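Local coordinates for protein alginate lyase AlgAT5 (Defluviitalea, PDB 5ZQI) that probably cleaves alginate by beta-elimination, as an alginate lyase of polysaccharide lyase family 7 built on a beta-sandwich (jelly-roll) fold, at residues L56-L64 and L84-V95; G141-T152 and L201-S212. One frame throughout, in Å; residues are numbered along the deposited sequence.

Interaction 1. Residues L56-L64 and L84-V95; sequences LLPSDILDL and LDSYEHSEYFHV
Leu-84 starts the contact by laying its branched end across Leu-64 at about a right angle, CG of Leu-84 lying 4.1 Å from CD1 of Leu-64. The backbone O of Asp-85 takes a short hydrogen bond of 2.6 Å from OG of Ser-59, the hydroxyl standing 24° off the carbonyl plane. CD1 of Leu-57 rests on the backbone of Ser-86. The carbonyl of Tyr-87 is reached through a water that also serves Leu-84 O and accepts from Ser-59 N. At Glu-88 the aliphatic chain crosses CD2 of Leu-57, while OE2 accepts a 2.6 Å hydrogen bond from a second water, which also donates to Leu-56 O and accepts from Val-95 N. Farther on, Tyr-92 and Phe-93 face His-89 in a classic beta bulge, leading into edge strand 93-95 of the sandwich. Phe-93 has CG anti to the backbone N (chi1 178°), which carries the ring back toward Pro-58, whose CG makes a CH-pi contact over one face, 3.9 Å from the ring centroid; CD1 of Leu-64 meets the ring edge. Val-95 sends CG2 against the backbone of Leu-57, 3.4 Å from its C, and tip to tip toward CG1 of Ile-61 at 3.8 Å.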
loop_
_atom_site.group_PDB
_atom_site.type_symbol
_atom_site.label_atom_id
_atom_site.label_comp_id
_atom_site.label_asym_id
_atom_site.label_seq_id
_atom_site.Cartn_x
_atom_site.Cartn_y
_atom_site.Cartn_z
ATOM N N LEU A 56 15.270 8.894 14.159
ATOM C CA LEU A 56 13.830 8.780 13.990
ATOM C C LEU A 56 13.434 7.394 13.500
ATOM O O LEU A 56 14.121 6.789 12.670
ATOM C CB LEU A 56 13.318 9.813 12.993
ATOM C CG LEU A 56 13.413 11.269 13.423
ATOM C CD1 LEU A 56 12.953 12.150 12.280
ATOM C CD2 LEU A 56 12.583 11.519 14.674
ATOM N N LEU A 57 12.298 6.912 13.999
ATOM C CA LEU A 57 11.701 5.647 13.611
ATOM C C LEU A 57 10.478 5.884 12.749
ATOM O O LEU A 57 9.907 6.981 12.773
ATOM C CB LEU A 57 11.270 4.843 14.844
ATOM C CG LEU A 57 12.403 4.439 15.765
ATOM C CD1 LEU A 57 11.848 3.908 17.065
ATOM C CD2 LEU A 57 13.264 3.405 15.067
ATOM N N PRO A 58 10.053 4.912 11.945
ATOM C CA PRO A 58 8.831 5.132 11.142
ATOM C C PRO A 58 7.636 5.619 11.957
ATOM O O PRO A 58 6.830 6.422 11.458
ATOM C CB PRO A 58 8.603 3.755 10.501
ATOM C CG PRO A 58 10.056 3.234 10.329
ATOM C CD PRO A 58 10.722 3.633 11.621
ATOM N N SER A 59 7.496 5.147 13.191
ATOM C CA SER A 59 6.422 5.563 14.081
ATOM C C SER A 59 6.488 7.036 14.481
ATOM O O SER A 59 5.481 7.549 14.976
ATOM C CB SER A 59 6.452 4.698 15.326
ATOM O OG SER A 59 7.654 4.894 16.061
ATOM N N ASP A 60 7.605 7.718 14.244
ATOM C CA ASP A 60 7.724 9.153 14.460
ATOM C C ASP A 60 7.234 9.970 13.268
ATOM O O ASP A 60 6.989 11.171 13.414
ATOM C CB ASP A 60 9.191 9.542 14.709
ATOM C CG ASP A 60 9.762 8.962 15.999
ATOM O OD1 ASP A 60 9.129 9.123 17.068
ATOM O OD2 ASP A 60 10.854 8.360 15.933
ATOM N N ILE A 61 7.134 9.357 12.093
ATOM C CA ILE A 61 6.736 10.028 10.857
ATOM C C ILE A 61 5.269 9.796 10.555
ATOM O O ILE A 61 4.545 10.722 10.192
ATOM C CB ILE A 61 7.614 9.544 9.676
ATOM C CG1 ILE A 61 9.094 9.785 9.967
ATOM C CG2 ILE A 61 7.131 10.212 8.374
ATOM C CD1 ILE A 61 9.450 11.209 10.096
ATOM N N LEU A 62 4.832 8.543 10.684
ATOM C CA LEU A 62 3.467 8.124 10.410
ATOM C C LEU A 62 2.839 7.630 11.704
ATOM O O LEU A 62 3.533 7.106 12.580
ATOM C CB LEU A 62 3.435 7.003 9.367
ATOM C CG LEU A 62 4.128 7.301 8.044
ATOM C CD1 LEU A 62 4.029 5.991 7.196
ATOM C CD2 LEU A 62 3.597 8.479 7.322
ATOM N N ASP A 63 1.524 7.833 11.834
ATOM C CA ASP A 63 0.768 7.321 12.981
ATOM C C ASP A 63 0.532 5.843 12.724
ATOM O O ASP A 63 -0.355 5.485 11.941
ATOM C CB ASP A 63 -0.554 8.057 13.146
ATOM C CG ASP A 63 -1.358 7.559 14.317
ATOM O OD1 ASP A 63 -0.910 6.613 14.992
ATOM O OD2 ASP A 63 -2.464 8.113 14.548
ATOM N N LEU A 64 1.312 4.979 13.377
ATOM C CA LEU A 64 1.242 3.546 13.123
ATOM C C LEU A 64 0.351 2.801 14.103
ATOM O O LEU A 64 0.289 1.561 14.065
ATOM C CB LEU A 64 2.641 2.945 13.099
ATOM C CG LEU A 64 3.563 3.451 11.990
ATOM C CD1 LEU A 64 4.973 2.785 12.178
ATOM C CD2 LEU A 64 3.018 3.198 10.609
ATOM N N LEU A 84 5.606 -2.701 16.885
ATOM C CA LEU A 84 5.769 -1.858 15.707
ATOM C C LEU A 84 6.142 -0.427 16.078
ATOM O O LEU A 84 6.849 0.240 15.314
ATOM C CB LEU A 84 4.488 -1.895 14.861
ATOM C CG LEU A 84 4.470 -1.090 13.574
ATOM C CD1 LEU A 84 5.541 -1.529 12.607
ATOM C CD2 LEU A 84 3.099 -1.189 12.867
ATOM N N ASP A 85 5.712 0.055 17.245
ATOM C CA ASP A 85 6.044 1.417 17.645
ATOM C C ASP A 85 7.550 1.660 17.710
ATOM O O ASP A 85 7.997 2.797 17.541
ATOM C CB ASP A 85 5.421 1.718 19.013
ATOM C CG ASP A 85 5.633 3.163 19.457
ATOM O OD1 ASP A 85 5.162 4.061 18.735
ATOM O OD2 ASP A 85 6.290 3.403 20.498
ATOM N N SER A 86 8.349 0.638 17.994
ATOM C CA SER A 86 9.792 0.817 18.109
ATOM C C SER A 86 10.570 0.089 17.013
ATOM O O SER A 86 11.797 -0.047 17.121
ATOM C CB SER A 86 10.275 0.358 19.495
ATOM O OG SER A 86 10.025 -1.023 19.679
ATOM N N TYR A 87 9.896 -0.359 15.966
ATOM C CA TYR A 87 10.509 -1.212 14.949
ATOM C C TYR A 87 11.044 -0.412 13.759
ATOM O O TYR A 87 10.393 0.520 13.258
ATOM C CB TYR A 87 9.497 -2.248 14.441
ATOM C CG TYR A 87 10.096 -3.190 13.415
ATOM C CD1 TYR A 87 10.864 -4.287 13.804
ATOM C CD2 TYR A 87 9.937 -2.945 12.053
ATOM C CE1 TYR A 87 11.416 -5.125 12.840
ATOM C CE2 TYR A 87 10.499 -3.788 11.086
ATOM C CZ TYR A 87 11.266 -4.837 11.495
ATOM O OH TYR A 87 11.877 -5.642 10.542
ATOM N N GLU A 88 12.208 -0.827 13.256
ATOM C CA GLU A 88 12.665 -0.404 11.935
ATOM C C GLU A 88 13.479 -1.556 11.346
ATOM O O GLU A 88 13.925 -2.461 12.062
ATOM C CB GLU A 88 13.498 0.890 11.986
ATOM C CG GLU A 88 14.811 0.762 12.702
ATOM C CD GLU A 88 15.711 1.965 12.514
ATOM O OE1 GLU A 88 16.539 2.256 13.425
ATOM O OE2 GLU A 88 15.632 2.602 11.427
ATOM N N HIS A 89 13.666 -1.511 10.034
ATOM C CA HIS A 89 14.593 -2.382 9.325
ATOM C C HIS A 89 15.386 -1.510 8.366
ATOM O O HIS A 89 14.799 -0.883 7.478
ATOM C CB HIS A 89 13.869 -3.478 8.574
ATOM C CG HIS A 89 14.785 -4.515 8.023
ATOM N ND1 HIS A 89 15.714 -4.244 7.035
ATOM C CD2 HIS A 89 14.978 -5.811 8.364
ATOM C CE1 HIS A 89 16.407 -5.331 6.778
ATOM N NE2 HIS A 89 15.971 -6.299 7.561
ATOM N N SER A 90 16.710 -1.500 8.522
ATOM C CA SER A 90 17.590 -0.570 7.807
ATOM C C SER A 90 17.447 -0.664 6.290
ATOM O O SER A 90 17.771 0.297 5.589
ATOM C CB SER A 90 19.028 -0.832 8.221
ATOM O OG SER A 90 19.437 -2.089 7.748
ATOM N N GLU A 91 17.036 -1.816 5.765
ATOM C CA GLU A 91 16.830 -1.938 4.323
ATOM C C GLU A 91 15.377 -1.818 3.888
ATOM O O GLU A 91 15.096 -1.223 2.837
ATOM C CB GLU A 91 17.367 -3.280 3.817
ATOM C CG GLU A 91 17.346 -3.407 2.288
ATOM C CD GLU A 91 18.130 -4.582 1.774
ATOM O OE1 GLU A 91 18.649 -5.370 2.593
ATOM O OE2 GLU A 91 18.233 -4.712 0.532
ATOM N N TYR A 92 14.441 -2.381 4.644
ATOM C CA TYR A 92 13.079 -2.537 4.143
ATOM C C TYR A 92 12.053 -1.572 4.702
ATOM O O TYR A 92 11.037 -1.353 4.020
ATOM C CB TYR A 92 12.586 -3.991 4.389
ATOM C CG TYR A 92 13.483 -5.021 3.737
ATOM C CD1 TYR A 92 13.688 -5.021 2.367
ATOM C CD2 TYR A 92 14.155 -5.956 4.490
ATOM C CE1 TYR A 92 14.511 -5.947 1.775
ATOM C CE2 TYR A 92 15.017 -6.855 3.916
ATOM C CZ TYR A 92 15.194 -6.851 2.575
ATOM O OH TYR A 92 16.032 -7.790 2.027
ATOM N N PHE A 93 12.293 -0.967 5.872
ATOM C CA PHE A 93 11.244 -0.185 6.561
ATOM C C PHE A 93 11.901 0.811 7.517
ATOM O O PHE A 93 12.222 0.472 8.654
ATOM C CB PHE A 93 10.289 -1.116 7.291
ATOM C CG PHE A 93 9.184 -0.428 8.079
ATOM C CD1 PHE A 93 8.103 0.130 7.429
ATOM C CD2 PHE A 93 9.224 -0.375 9.469
ATOM C CE1 PHE A 93 7.084 0.710 8.154
ATOM C CE2 PHE A 93 8.222 0.209 10.192
ATOM C CZ PHE A 93 7.122 0.751 9.524
ATOM N N HIS A 94 12.137 1.991 7.021
ATOM C CA HIS A 94 12.919 2.976 7.751
ATOM C C HIS A 94 12.688 4.380 7.290
ATOM O O HIS A 94 12.180 4.589 6.304
ATOM C CB HIS A 94 14.426 2.600 7.598
ATOM C CG HIS A 94 14.970 2.748 6.248
ATOM N ND1 HIS A 94 14.925 1.757 5.328
ATOM C CD2 HIS A 94 15.502 3.798 5.621
ATOM C CE1 HIS A 94 15.436 2.189 4.200
ATOM N NE2 HIS A 94 15.791 3.422 4.350
ATOM N N VAL A 95 13.134 5.328 8.115
ATOM C CA VAL A 95 12.990 6.732 7.736
ATOM C C VAL A 95 14.058 7.105 6.712
ATOM O O VAL A 95 15.226 6.691 6.815
ATOM C CB VAL A 95 13.061 7.643 8.974
ATOM C CG1 VAL A 95 12.931 9.127 8.598
ATOM C CG2 VAL A 95 11.967 7.240 9.977
HETATM O O HOH W 1 13.964 4.558 10.798
HETATM O O HOH W 2 8.343 2.289 13.873
#

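Interaction 2. Residues G141-T152 and L201-S212; sequences GTHTMIIDQKIT and LGTRFTVKIVAS
Asp-148 and Arg-204 form a salt bridge beside the seam where strands 142-152 and 205-212 run antiparallel (172°). Followed outward, Arg-204 puts CB 4.1 Å from Gln-149 O, and CG, set anti to the backbone N (chi1 -164°), comes within 3.3 Å of Asp-148 OD1. Extended from CG to NE, the chain brings NE alongside the carboxylate to donate to OD1 of Asp-148 at 2.9 Å, and NH2 reaches OD2 of Asp-148 at 2.8 Å. This is a side-on, two-nitrogen grip: both oxygens lie near the guanidinium plane, but that plane is turned 34° from the carboxylate, and NH2 approaches OD2 from above the carboxylate plane. Asn-263 of the adjoining strand also donates to OD2. Replacing Asp-148 by an alanine is likely to leave the guanidinium without its mate, free to swing, and Asn-263 without this acceptor. On the opposite face, Gln-149 lays CG over the Phe-205 ring, 4.2 Å from its centroid, while its OE1 accepts from Asn-259 and its NE2 donates to Val-163 O. Farther along, Met-145 CE meets Ile-209 CD1 at 4.1 Å, and Ile-209 packs on Ile-174 and Ile-176 in the sandwich interior. Four hydrogen-bonded pairs alternate from His-143 with Ala-211 to Gln-149 with Phe-205. The seam is two-sided: one face mainly apolar, its buried polar ends hydrogen-bonded; on the other a charge pair, probably oriented by Asn-263, links 142-152 to 201-212.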
loop_
_atom_site.group_PDB
_atom_site.type_symbol
_atom_site.label_atom_id
_atom_site.label_comp_id
_atom_site.label_asym_id
_atom_site.label_seq_id
_atom_site.Cartn_x
_atom_site.Cartn_y
_atom_site.Cartn_z
ATOM N N GLY A 141 -21.485 3.379 6.378
ATOM C CA GLY A 141 -20.454 4.294 6.814
ATOM C C GLY A 141 -19.635 4.832 5.656
ATOM O O GLY A 141 -19.861 4.538 4.485
ATOM N N THR A 142 -18.639 5.630 6.017
ATOM C CA THR A 142 -17.745 6.270 5.067
ATOM C C THR A 142 -16.316 6.004 5.524
ATOM O O THR A 142 -15.965 6.279 6.675
ATOM C CB THR A 142 -18.015 7.774 4.944
ATOM O OG1 THR A 142 -19.386 7.982 4.572
ATOM C CG2 THR A 142 -17.123 8.382 3.918
ATOM N N HIS A 143 -15.501 5.476 4.614
ATOM C CA HIS A 143 -14.176 4.937 4.909
ATOM C C HIS A 143 -13.187 5.562 3.948
ATOM O O HIS A 143 -13.324 5.415 2.733
ATOM C CB HIS A 143 -14.219 3.414 4.788
ATOM C CG HIS A 143 -15.444 2.850 5.410
ATOM N ND1 HIS A 143 -15.630 2.792 6.778
ATOM C CD2 HIS A 143 -16.613 2.452 4.852
ATOM C CE1 HIS A 143 -16.834 2.321 7.023
ATOM N NE2 HIS A 143 -17.457 2.119 5.876
ATOM N N THR A 144 -12.173 6.242 4.489
ATOM C CA THR A 144 -11.273 7.054 3.679
ATOM C C THR A 144 -9.830 6.746 4.015
ATOM O O THR A 144 -9.484 6.624 5.186
ATOM C CB THR A 144 -11.523 8.535 3.941
ATOM O OG1 THR A 144 -12.898 8.853 3.688
ATOM C CG2 THR A 144 -10.624 9.432 3.079
ATOM N N MET A 145 -8.981 6.638 2.988
ATOM C CA MET A 145 -7.537 6.587 3.147
ATOM C C MET A 145 -6.908 7.642 2.241
ATOM O O MET A 145 -7.268 7.746 1.056
ATOM C CB MET A 145 -6.961 5.221 2.791
ATOM C CG MET A 145 -5.425 5.176 2.955
ATOM S SD MET A 145 -4.697 3.539 2.855
ATOM C CE MET A 145 -5.230 2.966 1.247
ATOM N N ILE A 146 -5.995 8.431 2.792
ATOM C CA ILE A 146 -5.184 9.372 2.029
ATOM C C ILE A 146 -3.719 8.987 2.169
ATOM O O ILE A 146 -3.211 8.843 3.291
ATOM C CB ILE A 146 -5.377 10.824 2.477
ATOM C CG1 ILE A 146 -6.842 11.178 2.566
ATOM C CG2 ILE A 146 -4.679 11.735 1.456
ATOM C CD1 ILE A 146 -7.133 12.555 3.178
ATOM N N ILE A 147 -3.042 8.796 1.044
ATOM C CA ILE A 147 -1.617 8.487 1.036
ATOM C C ILE A 147 -0.890 9.570 0.245
ATOM O O ILE A 147 -1.241 9.841 -0.906
ATOM C CB ILE A 147 -1.302 7.120 0.405
ATOM C CG1 ILE A 147 -2.244 6.003 0.835
ATOM C CG2 ILE A 147 0.164 6.751 0.731
ATOM C CD1 ILE A 147 -1.964 4.714 0.098
ATOM N N ASP A 148 0.117 10.196 0.859
ATOM C CA ASP A 148 0.981 11.213 0.260
ATOM C C ASP A 148 2.335 10.532 0.118
ATOM O O ASP A 148 2.956 10.190 1.128
ATOM C CB ASP A 148 0.998 12.426 1.177
ATOM C CG ASP A 148 1.886 13.516 0.710
ATOM O OD1 ASP A 148 2.501 13.399 -0.361
ATOM O OD2 ASP A 148 1.900 14.560 1.424
ATOM N N GLN A 149 2.764 10.253 -1.116
ATOM C CA GLN A 149 3.885 9.335 -1.319
ATOM C C GLN A 149 4.578 9.638 -2.637
ATOM O O GLN A 149 4.096 10.439 -3.446
ATOM C CB GLN A 149 3.405 7.871 -1.269
ATOM C CG GLN A 149 2.392 7.493 -2.388
ATOM C CD GLN A 149 1.908 6.073 -2.289
ATOM O OE1 GLN A 149 2.583 5.208 -1.741
ATOM N NE2 GLN A 149 0.725 5.830 -2.793
ATOM N N LYS A 150 5.733 8.996 -2.844
ATOM C CA LYS A 150 6.391 8.982 -4.149
ATOM C C LYS A 150 6.943 7.588 -4.370
ATOM O O LYS A 150 7.347 6.926 -3.413
ATOM C CB LYS A 150 7.477 10.028 -4.253
ATOM C CG LYS A 150 8.650 9.815 -3.321
ATOM C CD LYS A 150 9.651 10.960 -3.445
ATOM C CE LYS A 150 10.771 10.802 -2.457
ATOM N NZ LYS A 150 11.663 12.011 -2.492
ATOM N N ILE A 151 6.869 7.091 -5.595
ATOM C CA ILE A 151 7.434 5.787 -5.937
ATOM C C ILE A 151 8.844 6.010 -6.469
ATOM O O ILE A 151 9.048 6.863 -7.345
ATOM C CB ILE A 151 6.558 5.046 -6.955
ATOM C CG1 ILE A 151 5.116 4.926 -6.445
ATOM C CG2 ILE A 151 7.196 3.676 -7.284
ATOM C CD1 ILE A 151 4.099 4.599 -7.558
ATOM N N THR A 152 9.832 5.289 -5.918
ATOM C CA THR A 152 11.226 5.600 -6.208
ATOM C C THR A 152 11.993 4.532 -6.977
ATOM O O THR A 152 13.063 4.842 -7.516
ATOM C CB THR A 152 12.001 5.910 -4.920
ATOM O OG1 THR A 152 11.868 4.826 -3.991
ATOM C CG2 THR A 152 11.463 7.173 -4.248
ATOM N N LEU A 201 9.320 8.569 -11.826
ATOM C CA LEU A 201 9.747 8.124 -10.511
ATOM C C LEU A 201 10.270 9.313 -9.720
ATOM O O LEU A 201 10.954 10.194 -10.259
ATOM C CB LEU A 201 10.826 7.046 -10.607
ATOM C CG LEU A 201 10.360 5.665 -11.100
ATOM C CD1 LEU A 201 11.633 4.815 -11.271
ATOM C CD2 LEU A 201 9.347 5.035 -10.207
ATOM N N GLY A 202 9.963 9.317 -8.428
ATOM C CA GLY A 202 10.357 10.380 -7.536
ATOM C C GLY A 202 9.357 11.502 -7.394
ATOM O O GLY A 202 9.585 12.405 -6.595
ATOM N N THR A 203 8.246 11.451 -8.118
ATOM C CA THR A 203 7.258 12.517 -8.100
ATOM C C THR A 203 6.279 12.281 -6.942
ATOM O O THR A 203 5.597 11.246 -6.886
ATOM C CB THR A 203 6.522 12.590 -9.439
ATOM O OG1 THR A 203 7.459 12.786 -10.515
ATOM C CG2 THR A 203 5.515 13.766 -9.410
ATOM N N ARG A 204 6.191 13.252 -6.033
ATOM C CA ARG A 204 5.248 13.188 -4.924
ATOM C C ARG A 204 3.819 13.372 -5.427
ATOM O O ARG A 204 3.539 14.237 -6.262
ATOM C CB ARG A 204 5.598 14.271 -3.883
ATOM C CG ARG A 204 4.950 14.088 -2.505
ATOM C CD ARG A 204 5.640 14.936 -1.451
ATOM N NE ARG A 204 4.824 15.076 -0.259
ATOM C CZ ARG A 204 5.189 15.738 0.816
ATOM N NH1 ARG A 204 6.371 16.346 0.853
ATOM N NH2 ARG A 204 4.386 15.777 1.875
ATOM N N PHE A 205 2.918 12.535 -4.919
ATOM C CA PHE A 205 1.501 12.659 -5.244
ATOM C C PHE A 205 0.665 12.253 -4.038
ATOM O O PHE A 205 1.127 11.532 -3.139
ATOM C CB PHE A 205 1.081 11.810 -6.472
ATOM C CG PHE A 205 1.188 10.324 -6.294
ATOM C CD1 PHE A 205 2.327 9.682 -6.626
ATOM C CD2 PHE A 205 0.108 9.539 -5.879
ATOM C CE1 PHE A 205 2.448 8.266 -6.510
ATOM C CE2 PHE A 205 0.229 8.170 -5.755
ATOM C CZ PHE A 205 1.425 7.542 -6.026
ATOM N N THR A 206 -0.589 12.687 -4.051
ATOM C CA THR A 206 -1.577 12.204 -3.103
ATOM C C THR A 206 -2.619 11.369 -3.819
ATOM O O THR A 206 -3.072 11.717 -4.913
ATOM C CB THR A 206 -2.252 13.352 -2.349
ATOM O OG1 THR A 206 -3.052 14.147 -3.224
ATOM C CG2 THR A 206 -1.206 14.214 -1.729
ATOM N N VAL A 207 -3.006 10.270 -3.187
ATOM C CA VAL A 207 -4.123 9.460 -3.634
ATOM C C VAL A 207 -5.081 9.312 -2.465
ATOM O O VAL A 207 -4.664 9.031 -1.335
ATOM C CB VAL A 207 -3.661 8.105 -4.191
ATOM C CG1 VAL A 207 -2.873 7.279 -3.194
ATOM C CG2 VAL A 207 -4.856 7.331 -4.735
ATOM N N LYS A 208 -6.353 9.589 -2.723
ATOM C CA LYS A 208 -7.408 9.453 -1.728
ATOM C C LYS A 208 -8.441 8.444 -2.220
ATOM O O LYS A 208 -8.920 8.536 -3.356
ATOM C CB LYS A 208 -8.080 10.802 -1.441
ATOM C CG LYS A 208 -9.210 10.719 -0.435
ATOM C CD LYS A 208 -9.737 12.073 0.021
ATOM C CE LYS A 208 -10.357 12.850 -1.108
ATOM N NZ LYS A 208 -11.128 14.001 -0.552
ATOM N N ILE A 209 -8.793 7.497 -1.358
ATOM C CA ILE A 209 -9.769 6.449 -1.627
ATOM C C ILE A 209 -10.900 6.628 -0.626
ATOM O O ILE A 209 -10.645 6.693 0.583
ATOM C CB ILE A 209 -9.139 5.053 -1.502
ATOM C CG1 ILE A 209 -7.940 4.911 -2.437
ATOM C CG2 ILE A 209 -10.225 3.985 -1.778
ATOM C CD1 ILE A 209 -7.184 3.602 -2.256
ATOM N N VAL A 210 -12.141 6.726 -1.125
ATOM C CA VAL A 210 -13.324 6.909 -0.293
ATOM C C VAL A 210 -14.349 5.847 -0.664
ATOM O O VAL A 210 -14.851 5.830 -1.796
ATOM C CB VAL A 210 -13.939 8.312 -0.457
ATOM C CG1 VAL A 210 -15.160 8.459 0.456
ATOM C CG2 VAL A 210 -12.933 9.380 -0.196
ATOM N N ALA A 211 -14.706 5.012 0.293
ATOM C CA ALA A 211 -15.733 3.986 0.125
ATOM C C ALA A 211 -16.960 4.368 0.947
ATOM O O ALA A 211 -16.853 4.561 2.163
ATOM C CB ALA A 211 -15.204 2.629 0.569
ATOM N N SER A 212 -18.126 4.432 0.307
ATOM C CA SER A 212 -19.358 4.885 0.923
ATOM C C SER A 212 -20.467 4.732 -0.114
ATOM O O SER A 212 -20.245 4.903 -1.308
ATOM C CB SER A 212 -19.237 6.342 1.367
ATOM O OG SER A 212 -20.352 6.739 2.122
HETATM O O HOH W 3 11.951 13.016 -5.309
#

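Interaction 1 and interaction 2 follow one another along the chain, the first closing before the second opens. Their centres lie about 19 Å apart and their nearest atoms about 6 Å, without touching. Both reach the same seven-stranded antiparallel sheet: strand 93-95 of interaction 1 is an outermost strand, whereas 142-153 and 205-212 of interaction 2 are neighbours farther in, with 102-107 and 256-269 lying between the two contacts. Interaction 1 thus covers one margin of this sheet with the first modelled residues, including the short helix 58-61, and interaction 2 holds two of its inner strands in register.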